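Local coordinates for ribosomal-protein-alanine acetyltransferase (Clostridium acetobutylicum, PDB 3DNS) that probably acetylates the N-terminal alanine of ribosomal proteins, this chain being the N-terminal, GNAT-family domain of a longer RimJ-type enzyme, at residues A[11-16]-A[23-28]. Numbering follows the deposited sequence.
Sequences KIEKVN and LITDKY
Lys11 and Thr25 face each other as an antiparallel hydrogen-bonded pair, N of Lys11 giving to O of Thr25 at 2.9 Å and N of Thr25 answering to O of Lys11. Glu13 and Leu23 repeat the pattern; here Leu23 N to Glu13 O is short, 2.6 Å, and nearly straight at the hydrogen (168°). Between them Ile12 and Ile24 form a non-hydrogen-bonded pair, where Ile24 CA leans a C-H toward Lys11 O at 3.3 Å and Ile12 CA does likewise toward Leu23 O. The two strands, 10-14 and 21-26, make a beta hairpin near one edge of the mixed sheet of this GNAT domain, with strand 4-6 outside it and strand 31-41 on the inner side. Both isoleucines point to the face covered by helix 61-78, where they meet Ile67. On the other face a water lies within hydrogen-bonding distance of Glu13 OE1 (2.6 Å from the water) and Leu23 O (2.8 Å), and hydrogen-bonds Thr25 OG1 at 3.1 Å. Thr25 OG1 lies between its backbone N and carbonyl carbon (chi1 60°), which sets it beside Lys11 CB. The Glu13 carboxylate also salt-bridges Lys58 of the second subunit. Apolar contact is slight: Val15 CG2 touches Leu23 CB at 4.1 Å, the two side chains crossing at about a right angle.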
ATOM      1  N   LYS A  11     -11.067   7.640  -1.170  1.00 27.83           N
ATOM      2  CA  LYS A  11     -11.130   8.409  -2.405  1.00 27.50           C
ATOM      3  C   LYS A  11     -10.735   7.512  -3.594  1.00 27.17           C
ATOM      4  O   LYS A  11      -9.843   6.672  -3.476  1.00 27.14           O
ATOM      5  CB  LYS A  11     -10.198   9.635  -2.320  1.00 27.15           C
ATOM      6  CG  LYS A  11     -10.440  10.480  -1.077  1.00 30.12           C
ATOM      7  CD  LYS A  11      -9.514  11.754  -0.998  1.00 28.14           C
ATOM      8  CE  LYS A  11     -10.040  12.775   0.036  1.00 28.43           C
ATOM      9  NZ  LYS A  11      -9.125  13.949   0.334  1.00 29.88           N
ATOM     10  N   ILE A  12     -11.429   7.686  -4.723  1.00 26.58           N
ATOM     11  CA  ILE A  12     -11.090   6.974  -5.948  1.00 26.44           C
ATOM     12  C   ILE A  12     -10.874   8.061  -7.032  1.00 26.05           C
ATOM     13  O   ILE A  12     -11.749   8.909  -7.270  1.00 24.72           O
ATOM     14  CB  ILE A  12     -12.194   5.998  -6.367  1.00 26.30           C
ATOM     15  CG1 ILE A  12     -12.462   4.939  -5.284  1.00 25.60           C
ATOM     16  CG2 ILE A  12     -11.833   5.350  -7.728  1.00 25.70           C
ATOM     17  CD1 ILE A  12     -13.707   4.104  -5.577  1.00 25.81           C
ATOM     18  N   GLU A  13      -9.705   8.054  -7.660  1.00 26.06           N
ATOM     19  CA  GLU A  13      -9.349   9.076  -8.630  1.00 26.70           C
ATOM     20  C   GLU A  13      -8.676   8.438  -9.814  1.00 26.39           C
ATOM     21  O   GLU A  13      -7.907   7.508  -9.651  1.00 23.89           O
ATOM     22  CB  GLU A  13      -8.370  10.082  -8.022  1.00 26.56           C
ATOM     23  CG  GLU A  13      -9.026  10.962  -6.971  1.00 30.48           C
ATOM     24  CD  GLU A  13      -8.028  11.703  -6.108  1.00 29.40           C
ATOM     25  OE1 GLU A  13      -7.336  11.028  -5.310  1.00 31.05           O
ATOM     26  OE2 GLU A  13      -7.967  12.945  -6.216  1.00 32.40           O
ATOM     27  N   LYS A  14      -8.908   8.998 -11.000  1.00 27.10           N
ATOM     28  CA  LYS A  14      -8.274   8.552 -12.251  1.00 28.66           C
ATOM     29  C   LYS A  14      -6.803   8.885 -12.214  1.00 29.23           C
ATOM     30  O   LYS A  14      -6.426   9.930 -11.732  1.00 29.36           O
ATOM     31  CB  LYS A  14      -8.922   9.235 -13.449  1.00 29.03           C
ATOM     32  CG  LYS A  14      -9.002   8.320 -14.681  1.00 31.37           C
ATOM     33  CD  LYS A  14      -9.783   8.971 -15.784  1.00 31.58           C
ATOM     34  CE  LYS A  14     -10.343   7.966 -16.734  1.00 34.51           C
ATOM     35  NZ  LYS A  14     -11.317   8.664 -17.617  1.00 35.67           N
ATOM     36  N   VAL A  15      -5.953   7.974 -12.667  1.00 30.64           N
ATOM     37  CA  VAL A  15      -4.495   8.210 -12.690  1.00 31.88           C
ATOM     38  C   VAL A  15      -4.136   9.054 -13.905  1.00 32.44           C
ATOM     39  O   VAL A  15      -4.446   8.673 -15.026  1.00 32.56           O
ATOM     40  CB  VAL A  15      -3.710   6.892 -12.765  1.00 31.55           C
ATOM     41  CG1 VAL A  15      -2.251   7.201 -13.097  1.00 30.26           C
ATOM     42  CG2 VAL A  15      -3.890   6.104 -11.419  1.00 31.01           C
ATOM     43  N   ASN A  16      -3.475  10.163 -13.649  1.00 34.02           N
ATOM     44  CA  ASN A  16      -3.238  11.225 -14.608  1.00 34.72           C
ATOM     45  C   ASN A  16      -2.689  10.778 -15.944  1.00 35.13           C
ATOM     46  O   ASN A  16      -3.152  11.209 -16.968  1.00 36.40           O
ATOM     47  CB  ASN A  16      -2.341  12.307 -13.984  1.00 35.36           C
ATOM     48  CG  ASN A  16      -3.080  13.613 -13.711  1.00 37.02           C
ATOM     49  OD1 ASN A  16      -4.174  13.633 -13.184  1.00 42.42           O
ATOM     50  ND2 ASN A  16      -2.456  14.709 -14.060  1.00 39.29           N
ATOM     51  N   LEU A  23      -6.787   5.298  -8.837  1.00 21.34           N
ATOM     52  CA  LEU A  23      -6.035   5.217  -7.592  1.00 20.51           C
ATOM     53  C   LEU A  23      -7.023   5.253  -6.436  1.00 19.81           C
ATOM     54  O   LEU A  23      -7.873   6.181  -6.360  1.00 18.71           O
ATOM     55  CB  LEU A  23      -5.115   6.425  -7.512  1.00 19.97           C
ATOM     56  CG  LEU A  23      -4.189   6.528  -6.313  1.00 22.19           C
ATOM     57  CD1 LEU A  23      -3.091   5.431  -6.413  1.00 26.58           C
ATOM     58  CD2 LEU A  23      -3.548   7.943  -6.274  1.00 21.49           C
ATOM     59  N   ILE A  24      -6.899   4.284  -5.522  1.00 18.85           N
ATOM     60  CA  ILE A  24      -7.664   4.332  -4.246  1.00 18.76           C
ATOM     61  C   ILE A  24      -6.756   4.790  -3.100  1.00 18.22           C
ATOM     62  O   ILE A  24      -5.724   4.226  -2.879  1.00 17.46           O
ATOM     63  CB  ILE A  24      -8.283   2.934  -3.851  1.00 18.26           C
ATOM     64  CG1 ILE A  24      -8.832   2.212  -5.089  1.00 18.27           C
ATOM     65  CG2 ILE A  24      -9.279   3.076  -2.659  1.00 17.41           C
ATOM     66  CD1 ILE A  24      -9.110   0.671  -4.933  1.00 17.11           C
ATOM     67  N   THR A  25      -7.179   5.810  -2.365  1.00 19.22           N
ATOM     68  CA  THR A  25      -6.411   6.309  -1.195  1.00 19.13           C
ATOM     69  C   THR A  25      -7.331   6.495   0.011  1.00 20.69           C
ATOM     70  O   THR A  25      -8.580   6.483  -0.139  1.00 20.59           O
ATOM     71  CB  THR A  25      -5.698   7.656  -1.477  1.00 18.06           C
ATOM     72  OG1 THR A  25      -6.667   8.617  -1.802  1.00 19.59           O
ATOM     73  CG2 THR A  25      -4.773   7.537  -2.663  1.00 15.01           C
ATOM     74  N   ASP A  26      -6.735   6.682   1.195  1.00 22.54           N
ATOM     75  CA  ASP A  26      -7.560   7.105   2.330  1.00 24.58           C
ATOM     76  C   ASP A  26      -7.527   8.619   2.439  1.00 24.21           C
ATOM     77  O   ASP A  26      -6.928   9.255   1.609  1.00 22.65           O
ATOM     78  CB  ASP A  26      -7.180   6.373   3.644  1.00 25.48           C
ATOM     79  CG  ASP A  26      -5.748   6.622   4.124  1.00 25.41           C
ATOM     80  OD1 ASP A  26      -5.097   7.611   3.730  1.00 21.61           O
ATOM     81  OD2 ASP A  26      -5.304   5.795   4.984  1.00 27.59           O
ATOM     82  N   LYS A  27      -8.150   9.182   3.470  1.00 25.25           N
ATOM     83  CA  LYS A  27      -8.244  10.623   3.606  1.00 26.67           C
ATOM     84  C   LYS A  27      -6.916  11.387   3.848  1.00 26.63           C
ATOM     85  O   LYS A  27      -6.887  12.595   3.678  1.00 26.63           O
ATOM     86  CB  LYS A  27      -9.287  10.991   4.686  1.00 27.17           C
ATOM     87  CG  LYS A  27     -10.673  11.147   4.122  1.00 28.28           C
ATOM     88  CD  LYS A  27     -11.644  11.733   5.139  1.00 29.79           C
ATOM     89  CE  LYS A  27     -12.941  12.232   4.449  1.00 32.33           C
ATOM     90  NZ  LYS A  27     -13.358  11.366   3.277  1.00 34.27           N
ATOM     91  N   TYR A  28      -5.843  10.694   4.245  1.00 26.74           N
ATOM     92  CA  TYR A  28      -4.489  11.285   4.313  1.00 26.33           C
ATOM     93  C   TYR A  28      -3.749  11.132   2.983  1.00 26.45           C
ATOM     94  O   TYR A  28      -2.589  11.557   2.844  1.00 27.08           O
ATOM     95  CB  TYR A  28      -3.637  10.574   5.351  1.00 26.95           C
ATOM     96  CG  TYR A  28      -3.907  10.820   6.792  1.00 28.52           C
ATOM     97  CD1 TYR A  28      -4.425  12.038   7.270  1.00 28.31           C
ATOM     98  CD2 TYR A  28      -3.549   9.837   7.732  1.00 30.23           C
ATOM     99  CE1 TYR A  28      -4.626  12.248   8.653  1.00 26.50           C
ATOM    100  CE2 TYR A  28      -3.713  10.058   9.096  1.00 29.33           C
ATOM    101  CZ  TYR A  28      -4.261  11.242   9.546  1.00 26.74           C
ATOM    102  OH  TYR A  28      -4.415  11.366  10.907  1.00 29.46           O
TER
HETATM  103  O   HOH W   1      -7.375   8.488  -4.795  1.00 30.60           O